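Local coordinates for 39 kDa initiator binding protein (Trichomonas vaginalis, PDB 1Q87) that binds, as a whole protein, the initiator (Inr) element of core promoters, this chain being its C-terminal domain, at residues A116-I121 / H127-D132; I78-A83 / T110-I115; C157-T162 / I166-N171; E65-P70 / K100-F105. One frame throughout, in Å; residues are numbered along the deposited sequence.

In the fold
Along the chain, contact 4 opens first at the end of helix 56-67 (residues 65-70), and contact 2 opens next on helix 74-84. Contact 4 then closes on helix 95-105 and contact 2 on helix 111-123, so the two cross; their centres are about 6 Å apart, and together they join these four helices through apolar side chains. Contact 1 follows in series, folding residues 127-132 back against the second half of helix 111-123. Contact 3 comes last and closes the hairpin of strands 157-162 and 165-171. Trp128 and Leu129 of contact 1 rest on Leu158 and Leu160 of contact 3, and Asn171 ties the sheet to Lys114 and Ala103 of the helices.

Contact 1: residues A116-I121 / H127-D132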
# COMPACT_ATOMS: atom_id res chain seq x y z
N ALA A 116 -1.02 9.00 0.52
CA ALA A 116 -1.76 10.14 -0.02
C ALA A 116 -2.04 9.90 -1.51
O ALA A 116 -3.17 10.05 -1.98
CB ALA A 116 -0.97 11.44 0.15
N SER A 117 -1.01 9.50 -2.25
CA SER A 117 -1.19 9.26 -3.67
C SER A 117 -2.36 8.32 -3.97
O SER A 117 -3.33 8.70 -4.63
CB SER A 117 0.09 8.72 -4.28
OG SER A 117 -0.15 8.31 -5.62
N LEU A 118 -2.27 7.09 -3.46
CA LEU A 118 -3.31 6.09 -3.69
C LEU A 118 -4.63 6.54 -3.14
O LEU A 118 -5.66 6.48 -3.82
CB LEU A 118 -2.94 4.74 -3.05
CG LEU A 118 -3.53 3.40 -3.57
CD1 LEU A 118 -4.15 2.63 -2.44
CD2 LEU A 118 -4.57 3.62 -4.63
N LEU A 119 -4.60 6.96 -1.90
CA LEU A 119 -5.81 7.38 -1.24
C LEU A 119 -6.56 8.50 -1.96
O LEU A 119 -7.80 8.56 -1.93
CB LEU A 119 -5.45 7.83 0.16
CG LEU A 119 -6.42 7.41 1.25
CD1 LEU A 119 -6.90 6.00 0.97
CD2 LEU A 119 -5.68 7.48 2.60
N LEU A 120 -5.83 9.38 -2.64
CA LEU A 120 -6.47 10.49 -3.32
C LEU A 120 -7.25 10.02 -4.54
O LEU A 120 -8.32 10.56 -4.84
CB LEU A 120 -5.42 11.54 -3.69
CG LEU A 120 -5.93 12.97 -3.92
CD1 LEU A 120 -6.17 13.21 -5.40
CD2 LEU A 120 -7.20 13.21 -3.07
N ILE A 121 -6.72 9.00 -5.23
CA ILE A 121 -7.35 8.41 -6.41
C ILE A 121 -8.72 7.82 -6.08
O ILE A 121 -9.72 8.14 -6.73
CB ILE A 121 -6.49 7.26 -6.98
CG1 ILE A 121 -5.06 7.74 -7.23
CG2 ILE A 121 -7.07 6.76 -8.25
CD1 ILE A 121 -4.98 8.94 -8.11
N HIS A 127 -14.74 6.06 -4.01
CA HIS A 127 -14.21 5.43 -2.80
C HIS A 127 -14.27 3.91 -2.86
O HIS A 127 -14.98 3.26 -2.11
CB HIS A 127 -14.99 5.89 -1.57
CG HIS A 127 -15.40 7.34 -1.61
ND1 HIS A 127 -14.97 8.25 -0.67
CD2 HIS A 127 -16.23 8.00 -2.44
CE1 HIS A 127 -15.53 9.43 -0.93
NE2 HIS A 127 -16.30 9.30 -2.00
N TRP A 128 -13.49 3.34 -3.76
CA TRP A 128 -13.48 1.90 -3.90
C TRP A 128 -12.51 1.18 -2.96
O TRP A 128 -12.78 0.04 -2.59
CB TRP A 128 -13.17 1.50 -5.36
CG TRP A 128 -12.02 2.24 -5.99
CD1 TRP A 128 -12.08 3.42 -6.70
CD2 TRP A 128 -10.63 1.88 -5.93
NE1 TRP A 128 -10.80 3.80 -7.09
CE2 TRP A 128 -9.90 2.87 -6.63
CE3 TRP A 128 -9.93 0.81 -5.36
CZ2 TRP A 128 -8.51 2.82 -6.76
CZ3 TRP A 128 -8.53 0.76 -5.49
CH2 TRP A 128 -7.85 1.76 -6.18
N LEU A 129 -11.41 1.84 -2.56
CA LEU A 129 -10.41 1.24 -1.66
C LEU A 129 -10.92 0.93 -0.25
O LEU A 129 -11.64 1.74 0.36
CB LEU A 129 -9.18 2.16 -1.54
CG LEU A 129 -7.91 1.63 -0.84
CD1 LEU A 129 -7.27 0.53 -1.64
CD2 LEU A 129 -6.91 2.73 -0.68
N THR A 130 -10.58 -0.24 0.28
CA THR A 130 -11.01 -0.63 1.62
C THR A 130 -9.87 -1.41 2.28
O THR A 130 -9.19 -2.18 1.62
CB THR A 130 -12.29 -1.51 1.56
OG1 THR A 130 -12.69 -1.91 2.88
CG2 THR A 130 -12.03 -2.75 0.71
N PHE A 131 -9.63 -1.19 3.56
CA PHE A 131 -8.57 -1.91 4.24
C PHE A 131 -9.12 -2.99 5.13
O PHE A 131 -8.39 -3.62 5.91
CB PHE A 131 -7.72 -0.95 5.05
CG PHE A 131 -6.98 0.02 4.20
CD1 PHE A 131 -5.86 -0.38 3.52
CD2 PHE A 131 -7.50 1.29 3.96
CE1 PHE A 131 -5.26 0.46 2.60
CE2 PHE A 131 -6.91 2.12 3.04
CZ PHE A 131 -5.79 1.71 2.36
N ASP A 132 -10.42 -3.24 4.98
CA ASP A 132 -11.08 -4.25 5.79
C ASP A 132 -12.41 -4.68 5.14
O ASP A 132 -13.48 -4.26 5.58
CB ASP A 132 -11.31 -3.65 7.17
CG ASP A 132 -12.19 -4.49 8.04
OD1 ASP A 132 -12.28 -5.71 7.78
OD2 ASP A 132 -12.77 -3.92 8.99
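Leu129 packs its two methyls against Leu118 and Leu119 where the loop after helix 111-123 folds back along the helix on its way to strand 147-151 of the five-stranded antiparallel sheet. The side chain starts at CB, which lies 4.0 Å above the plane of the Trp128 ring toward its rim. With CG anti to the backbone N (chi1 -170°), beyond CB the chain heads for the helix and splits there. CD1 meets CD1 of Leu118 at 3.8 Å. CD2 settles between two helix residues, 3.3 Å from Leu118 CD1 and 3.7 Å from Leu119 CD1. The shorter of these is tight for methyl carbons, and chi2 of Leu118 is unusual, so the exact spacing is doubtful. Leu119 crosses Leu129 at about a right angle.

Leu118 uses its other branch on the indole: CD2 comes obliquely to Trp128 CH2, 4.1 Å away, while CG2 of Ile121 stands at the edge of the same ring, near its plane, beside CZ2. The ring is therefore touched by two residues of the helix and, from one face, by its own neighbour Leu129. It also meets Phe197 of helix 193-199 and rests on Leu158 and Leu160 of the sheet. The backbone of the loop is tied down by Ser122 OG, which accepts from Leu129 N, and by backbone bonds of Trp128 and Thr130 to Gly148. Past Leu129 the contact thins to a single touch, Leu119 CD1 at the edge of the Phe131 ring, 4.4 Å from CE2.

Contact 2: residues I78-A83 / T110-I115; sequences IEVISA and TIMLKI
Val80 holds CG1 on the far side of its CA-CB bond from the backbone N (chi1 173°), and Ile115 places CG2 in the same sense; the two side chains reach toward each other tip to tip. Val80 CG1 lies 3.9 Å from Ile115 CG2 and equally 3.9 Å from Ile115 CD1, a single methyl set against both branches of the isoleucine. Met112, one turn earlier, comes in from the flank: its chain bends at chi2 (-77°) and again at chi3, carrying CE to 4.2 Å from Val80 CG1 and 4.1 Å from Ile81 CG1. It crosses Ile81 at about a right angle.

This is helix-helix packing within the helical part of the domain, between helix 74-84 and helix 111-123. Their segments 78-83 and 111-115 run at 65° to each other, with axes 12.0 Å apart at closest approach, so they meet through the ends of side chains with the backbones well separated. Helix 95-105 fills in beside them, Phe101 touching Ile81 and Phe105 touching Ile115. At the start of helix 111-123, Thr110 O accepts the amides of both Leu113 and Lys114, while Thr110 OG1 is bonded to the backbone N of Ala177.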
# COMPACT_ATOMS: atom_id res chain seq x y z
N ILE A 78 -1.19 9.43 13.09
CA ILE A 78 -1.84 8.42 13.92
C ILE A 78 -3.21 8.05 13.36
O ILE A 78 -3.60 6.89 13.31
CB ILE A 78 -2.02 8.92 15.37
CG1 ILE A 78 -0.69 8.85 16.11
CG2 ILE A 78 -3.05 8.08 16.12
CD1 ILE A 78 -0.80 9.36 17.54
N GLU A 79 -3.93 9.05 12.90
CA GLU A 79 -5.24 8.76 12.36
C GLU A 79 -5.11 7.96 11.06
O GLU A 79 -5.84 7.02 10.84
CB GLU A 79 -6.03 10.05 12.13
CG GLU A 79 -6.01 10.97 13.35
CD GLU A 79 -7.25 11.86 13.50
OE1 GLU A 79 -8.12 11.86 12.59
OE2 GLU A 79 -7.34 12.56 14.55
N VAL A 80 -4.15 8.34 10.22
CA VAL A 80 -3.99 7.67 8.95
C VAL A 80 -3.62 6.20 9.17
O VAL A 80 -4.24 5.30 8.61
CB VAL A 80 -2.88 8.32 8.13
CG1 VAL A 80 -2.60 7.48 6.86
CG2 VAL A 80 -3.28 9.72 7.74
N ILE A 81 -2.59 5.97 9.96
CA ILE A 81 -2.13 4.63 10.22
C ILE A 81 -3.22 3.76 10.89
O ILE A 81 -3.45 2.62 10.49
CB ILE A 81 -0.86 4.67 11.09
CG1 ILE A 81 0.26 5.35 10.29
CG2 ILE A 81 -0.42 3.25 11.48
CD1 ILE A 81 1.55 5.64 11.08
N SER A 82 -3.90 4.32 11.87
CA SER A 82 -4.94 3.59 12.57
C SER A 82 -6.03 3.12 11.61
O SER A 82 -6.57 2.03 11.79
CB SER A 82 -5.54 4.45 13.67
OG SER A 82 -6.65 3.79 14.22
N ALA A 83 -6.33 3.94 10.58
CA ALA A 83 -7.35 3.61 9.59
C ALA A 83 -6.88 2.57 8.62
O ALA A 83 -7.68 1.80 8.11
CB ALA A 83 -7.76 4.84 8.82
N THR A 110 9.15 7.07 2.35
CA THR A 110 8.11 7.84 1.67
C THR A 110 6.69 7.27 1.89
O THR A 110 5.76 7.55 1.13
CB THR A 110 8.45 7.98 0.15
OG1 THR A 110 8.65 6.69 -0.44
CG2 THR A 110 9.79 8.81 -0.02
N ILE A 111 6.51 6.57 3.00
CA ILE A 111 5.24 5.93 3.21
C ILE A 111 4.02 6.81 3.11
O ILE A 111 2.99 6.42 2.53
CB ILE A 111 5.23 5.15 4.53
CG1 ILE A 111 3.90 4.41 4.66
CG2 ILE A 111 5.51 6.06 5.73
CD1 ILE A 111 4.07 2.94 4.70
N MET A 112 4.12 8.01 3.63
CA MET A 112 2.98 8.90 3.61
C MET A 112 2.71 9.49 2.23
O MET A 112 1.64 9.98 1.96
CB MET A 112 3.20 9.98 4.65
CG MET A 112 3.14 9.41 6.04
SD MET A 112 1.45 9.12 6.54
CE MET A 112 1.55 7.55 7.05
N LEU A 113 3.70 9.44 1.34
CA LEU A 113 3.47 9.96 0.00
C LEU A 113 2.65 8.92 -0.73
O LEU A 113 1.62 9.28 -1.33
CB LEU A 113 4.78 10.21 -0.74
CG LEU A 113 5.66 11.26 -0.08
CD1 LEU A 113 6.94 11.47 -0.93
CD2 LEU A 113 4.85 12.57 0.10
N LYS A 114 3.08 7.65 -0.67
CA LYS A 114 2.34 6.57 -1.34
C LYS A 114 0.90 6.54 -0.86
O LYS A 114 -0.04 6.47 -1.67
CB LYS A 114 3.00 5.21 -1.09
CG LYS A 114 4.43 5.17 -1.65
CD LYS A 114 4.86 3.78 -2.06
CE LYS A 114 6.26 3.76 -2.54
NZ LYS A 114 6.72 2.34 -2.55
N ILE A 115 0.72 6.69 0.44
CA ILE A 115 -0.63 6.66 0.99
C ILE A 115 -1.48 7.76 0.40
O ILE A 115 -2.55 7.48 -0.13
CB ILE A 115 -0.65 6.76 2.56
CG1 ILE A 115 -0.13 5.45 3.19
CG2 ILE A 115 -2.06 7.09 3.04
CD1 ILE A 115 -0.01 5.49 4.70

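Contact 3: residues C157-T162 / I166-N171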
# COMPACT_ATOMS: atom_id res chain seq x y z
N CYS A 157 0.16 -6.49 -2.86
CA CYS A 157 -0.65 -6.66 -4.06
C CYS A 157 -2.06 -6.10 -3.89
O CYS A 157 -2.84 -6.58 -3.07
CB CYS A 157 -0.76 -8.16 -4.43
SG CYS A 157 -1.83 -8.51 -5.88
N LEU A 158 -2.38 -5.08 -4.67
CA LEU A 158 -3.71 -4.50 -4.62
C LEU A 158 -4.60 -5.26 -5.62
O LEU A 158 -4.29 -5.35 -6.81
CB LEU A 158 -3.68 -3.00 -4.97
CG LEU A 158 -5.06 -2.34 -5.20
CD1 LEU A 158 -5.80 -2.27 -3.86
CD2 LEU A 158 -4.90 -0.92 -5.85
N ILE A 159 -5.70 -5.82 -5.15
CA ILE A 159 -6.59 -6.53 -6.05
C ILE A 159 -7.71 -5.55 -6.39
O ILE A 159 -8.20 -4.89 -5.49
CB ILE A 159 -7.19 -7.77 -5.36
CG1 ILE A 159 -6.09 -8.75 -4.97
CG2 ILE A 159 -8.19 -8.46 -6.30
CD1 ILE A 159 -6.63 -9.93 -4.16
N LEU A 160 -8.09 -5.47 -7.67
CA LEU A 160 -9.16 -4.57 -8.18
C LEU A 160 -10.27 -5.29 -8.93
O LEU A 160 -10.01 -5.93 -9.97
CB LEU A 160 -8.58 -3.54 -9.14
CG LEU A 160 -8.06 -2.30 -8.46
CD1 LEU A 160 -7.36 -1.39 -9.47
CD2 LEU A 160 -9.25 -1.61 -7.80
N LYS A 161 -11.49 -5.14 -8.43
CA LYS A 161 -12.67 -5.78 -9.02
C LYS A 161 -13.47 -4.82 -9.88
O LYS A 161 -14.33 -4.11 -9.38
CB LYS A 161 -13.56 -6.36 -7.92
CG LYS A 161 -14.67 -7.25 -8.43
CD LYS A 161 -14.68 -8.57 -7.68
CE LYS A 161 -15.68 -9.55 -8.26
NZ LYS A 161 -15.39 -10.95 -7.83
N THR A 162 -13.20 -4.83 -11.19
CA THR A 162 -13.87 -3.95 -12.14
C THR A 162 -14.81 -4.73 -13.08
O THR A 162 -14.87 -5.97 -13.03
CB THR A 162 -12.85 -3.21 -13.03
OG1 THR A 162 -12.37 -4.07 -14.07
CG2 THR A 162 -11.67 -2.75 -12.19
N ILE A 166 -11.20 -8.94 -12.58
CA ILE A 166 -10.13 -8.72 -11.62
C ILE A 166 -8.78 -8.32 -12.21
O ILE A 166 -8.31 -8.88 -13.21
CB ILE A 166 -9.95 -9.98 -10.78
CG1 ILE A 166 -11.18 -10.17 -9.91
CG2 ILE A 166 -8.70 -9.89 -9.92
CD1 ILE A 166 -11.52 -8.96 -9.09
N ARG A 167 -8.14 -7.34 -11.56
CA ARG A 167 -6.83 -6.88 -11.98
C ARG A 167 -5.88 -6.82 -10.78
O ARG A 167 -6.33 -6.58 -9.66
CB ARG A 167 -6.96 -5.49 -12.60
CG ARG A 167 -5.74 -5.03 -13.35
CD ARG A 167 -5.82 -3.55 -13.64
NE ARG A 167 -7.20 -3.13 -13.91
CZ ARG A 167 -7.60 -1.86 -13.91
NH1 ARG A 167 -6.72 -0.89 -13.65
NH2 ARG A 167 -8.87 -1.55 -14.16
N LYS A 168 -4.59 -7.04 -11.01
CA LYS A 168 -3.63 -6.99 -9.93
C LYS A 168 -2.45 -6.06 -10.19
O LYS A 168 -1.92 -6.01 -11.30
CB LYS A 168 -3.12 -8.39 -9.62
CG LYS A 168 -4.15 -9.24 -8.86
CD LYS A 168 -3.58 -10.60 -8.50
CE LYS A 168 -4.66 -11.54 -7.98
NZ LYS A 168 -4.13 -12.92 -7.80
N ILE A 169 -2.03 -5.30 -9.18
CA ILE A 169 -0.88 -4.39 -9.34
C ILE A 169 -0.08 -4.35 -8.04
O ILE A 169 -0.64 -4.20 -6.95
CB ILE A 169 -1.38 -3.00 -9.77
CG1 ILE A 169 -0.20 -2.08 -9.95
CG2 ILE A 169 -2.46 -2.52 -8.85
CD1 ILE A 169 0.77 -2.56 -11.04
N TRP A 170 1.24 -4.50 -8.15
CA TRP A 170 2.10 -4.59 -6.97
C TRP A 170 2.94 -3.40 -6.53
O TRP A 170 3.71 -2.82 -7.34
CB TRP A 170 3.07 -5.78 -7.11
CG TRP A 170 2.38 -7.14 -7.12
CD1 TRP A 170 2.33 -8.03 -6.10
CD2 TRP A 170 1.65 -7.75 -8.21
NE1 TRP A 170 1.62 -9.15 -6.47
CE2 TRP A 170 1.19 -9.00 -7.76
CE3 TRP A 170 1.34 -7.35 -9.52
CZ2 TRP A 170 0.45 -9.87 -8.58
CZ3 TRP A 170 0.61 -8.21 -10.32
CH2 TRP A 170 0.18 -9.45 -9.85
N ASN A 171 2.81 -3.05 -5.25
CA ASN A 171 3.62 -1.99 -4.72
C ASN A 171 4.95 -2.66 -4.51
O ASN A 171 4.98 -3.80 -4.06
CB ASN A 171 3.12 -1.49 -3.38
CG ASN A 171 4.10 -0.51 -2.73
OD1 ASN A 171 4.45 0.51 -3.33
ND2 ASN A 171 4.56 -0.82 -1.52
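Leu158 and Ile169 meet on one face of a beta hairpin, Leu158 CB lying 4.1 Å from Ile169 CG2 as the two side chains pass at a slant. On the other face Cys157 and Trp170 form a sulfur-aromatic contact. A chi1 of 177° turns SG away from the backbone N and over the indole, 3.9 Å from the centroid of its five-membered ring and offset toward the rim. The aliphatic chain of Lys168 passes the same sulfur. Further along this face the CG2 methyls of Ile159 and Ile166 meet at 3.9 Å, and Ile166 CD1 tucks against the Lys161 chain, 3.5 Å from its CD.

Between the faces, two hydrogen-bonded pairs set the antiparallel register. Leu158 and Ile169 exchange amide bonds in both directions, as do Leu160 and Arg167, where Arg167 N to Leu160 O is 2.8 Å. At the polar edge the Arg167 guanidinium has Leu160 CD1 over one face, and its nitrogens make weak bonds to Lys200 O and Pro201 O. Thr162 CG2, in a poorly ordered residue, comes obliquely to within 3.6 Å of Arg167 NH2, and Thr162 OG1 is bonded to Gly165 O across the turn. At the other end of the hairpin, Trp170 NE1 is hydrogen-bonded to Glu154 OE1.

The hairpin forms the second and third strands of a five-stranded antiparallel sheet, flanked by strands 147-151 and 182-183. Helix 193-199 covers the face of Leu158, Leu160, Arg167 and Ile169, with Trp193, Tyr196 and Phe197 against them.

Contact 4: residues E65-P70 / K100-F105; sequences EYFKQP and KFLAMF
Phe67 is the residue of 65-70 that makes this contact, packing its ring against Phe101 and Leu102 where the end of helix 56-67 meets helix 95-105 in a buried aromatic cluster of the helical part of the domain. Its CD2 and CE2 both lie 3.9 Å from Phe101 CE2. Phe67 CD2 stands at the edge of the Phe101 ring, near its plane; relative to the Phe67 ring, Phe101 CE2 is oblique. The two side chains run past each other in opposite directions. On Phe101, a chi1 of -175° sets CG opposite the backbone N, with the ring on the Phe67 side. At the far end of the Phe67 ring, CZ meets Leu102 CD2 at 4.0 Å, and these two side chains cross at about a right angle.

The next shell closes round this trio. Ile111 of helix 111-123 and Ile42 of helix 29-47 touch Phe67; Ile42 also touches Leu102, together with Phe35. Ile84 and Met85 border Phe101. On helix 95-105, Ala103 O accepts from Asn171 ND2 of the sheet, which ties this helix to the strands.

Phe67 is the last helical residue of its segment, and Lys68 turns the chain out of the helix. Glu65, two residues before Phe67, forms a salt bridge with Lys74. The turn beyond is pinned by polar groups: Gln69 N donates to Gln72 OE1, and Lys68 NZ bonds both Gln72 O and, at 2.9 Å, Gln69 O, tilted 22° from the plane of that carbonyl.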
# COMPACT_ATOMS: atom_id res chain seq x y z
N GLU A 65 5.35 8.43 14.93
CA GLU A 65 6.52 9.22 15.18
C GLU A 65 7.59 8.92 14.18
O GLU A 65 8.27 9.81 13.71
CB GLU A 65 7.09 8.93 16.57
CG GLU A 65 6.36 9.55 17.76
CD GLU A 65 6.67 8.80 19.08
OE1 GLU A 65 7.77 8.18 19.20
OE2 GLU A 65 5.79 8.84 19.99
N TYR A 66 7.75 7.65 13.84
CA TYR A 66 8.83 7.26 12.96
C TYR A 66 8.54 7.36 11.46
O TYR A 66 9.47 7.51 10.68
CB TYR A 66 9.25 5.85 13.33
CG TYR A 66 10.46 5.29 12.62
CD1 TYR A 66 10.33 4.57 11.43
CD2 TYR A 66 11.72 5.39 13.18
CE1 TYR A 66 11.43 3.95 10.82
CE2 TYR A 66 12.83 4.79 12.57
CZ TYR A 66 12.68 4.07 11.40
OH TYR A 66 13.78 3.50 10.80
N PHE A 67 7.26 7.30 11.08
CA PHE A 67 6.89 7.35 9.67
C PHE A 67 6.35 8.70 9.16
O PHE A 67 6.34 8.93 7.97
CB PHE A 67 5.83 6.28 9.35
CG PHE A 67 6.28 4.86 9.55
CD1 PHE A 67 7.61 4.51 9.51
CD2 PHE A 67 5.33 3.86 9.74
CE1 PHE A 67 7.98 3.21 9.65
CE2 PHE A 67 5.69 2.56 9.88
CZ PHE A 67 7.01 2.22 9.84
N LYS A 68 5.87 9.57 10.04
CA LYS A 68 5.35 10.86 9.56
C LYS A 68 6.40 11.76 8.89
O LYS A 68 7.61 11.47 8.89
CB LYS A 68 4.71 11.66 10.69
CG LYS A 68 5.70 12.13 11.79
CD LYS A 68 4.88 12.76 12.93
CE LYS A 68 5.58 13.95 13.57
NZ LYS A 68 5.98 15.01 12.58
N GLN A 69 5.92 12.83 8.30
CA GLN A 69 6.83 13.78 7.67
C GLN A 69 7.23 14.76 8.76
O GLN A 69 6.50 14.94 9.74
CB GLN A 69 6.13 14.54 6.56
CG GLN A 69 5.53 13.66 5.54
CD GLN A 69 6.43 13.47 4.38
OE1 GLN A 69 7.49 12.84 4.49
NE2 GLN A 69 6.04 14.04 3.23
N PRO A 70 8.37 15.46 8.58
CA PRO A 70 8.82 16.43 9.58
C PRO A 70 7.74 17.48 9.87
O PRO A 70 7.56 17.92 11.02
CB PRO A 70 10.08 17.04 8.94
CG PRO A 70 10.54 15.98 8.01
CD PRO A 70 9.24 15.51 7.39
N LYS A 100 2.63 -6.22 6.76
CA LYS A 100 1.52 -5.91 5.90
C LYS A 100 1.51 -4.42 5.52
O LYS A 100 1.40 -4.06 4.34
CB LYS A 100 0.21 -6.26 6.62
CG LYS A 100 -1.04 -6.02 5.83
CD LYS A 100 -2.08 -7.13 6.08
CE LYS A 100 -2.96 -6.84 7.29
NZ LYS A 100 -4.24 -7.64 7.29
N PHE A 101 1.68 -3.57 6.54
CA PHE A 101 1.62 -2.11 6.37
C PHE A 101 2.74 -1.57 5.51
O PHE A 101 2.51 -0.75 4.63
CB PHE A 101 1.62 -1.43 7.73
CG PHE A 101 1.44 0.04 7.67
CD1 PHE A 101 0.23 0.58 7.28
CD2 PHE A 101 2.49 0.89 7.99
CE1 PHE A 101 0.06 1.95 7.18
CE2 PHE A 101 2.32 2.27 7.89
CZ PHE A 101 1.11 2.80 7.49
N LEU A 102 3.94 -2.04 5.75
CA LEU A 102 5.09 -1.61 4.96
C LEU A 102 5.02 -2.21 3.53
O LEU A 102 5.50 -1.62 2.55
CB LEU A 102 6.40 -2.04 5.69
CG LEU A 102 6.81 -1.18 6.93
CD1 LEU A 102 7.83 -1.90 7.77
CD2 LEU A 102 7.39 0.17 6.47
N ALA A 103 4.39 -3.37 3.42
CA ALA A 103 4.24 -4.05 2.13
C ALA A 103 3.31 -3.24 1.23
O ALA A 103 3.57 -3.12 0.06
CB ALA A 103 3.66 -5.46 2.32
N MET A 104 2.24 -2.70 1.81
CA MET A 104 1.30 -1.88 1.04
C MET A 104 1.86 -0.53 0.64
O MET A 104 1.77 -0.15 -0.52
CB MET A 104 0.01 -1.61 1.81
CG MET A 104 -0.75 -2.86 2.24
SD MET A 104 -2.24 -2.38 3.05
CE MET A 104 -1.65 -2.33 4.80
N PHE A 105 2.47 0.18 1.59
CA PHE A 105 2.97 1.52 1.32
C PHE A 105 4.43 1.88 1.62
O PHE A 105 4.76 3.05 1.62
CB PHE A 105 2.09 2.51 2.03
CG PHE A 105 0.65 2.40 1.70
CD1 PHE A 105 0.16 2.78 0.44
CD2 PHE A 105 -0.25 1.99 2.67
CE1 PHE A 105 -1.22 2.75 0.16
CE2 PHE A 105 -1.64 1.95 2.42
CZ PHE A 105 -2.12 2.33 1.17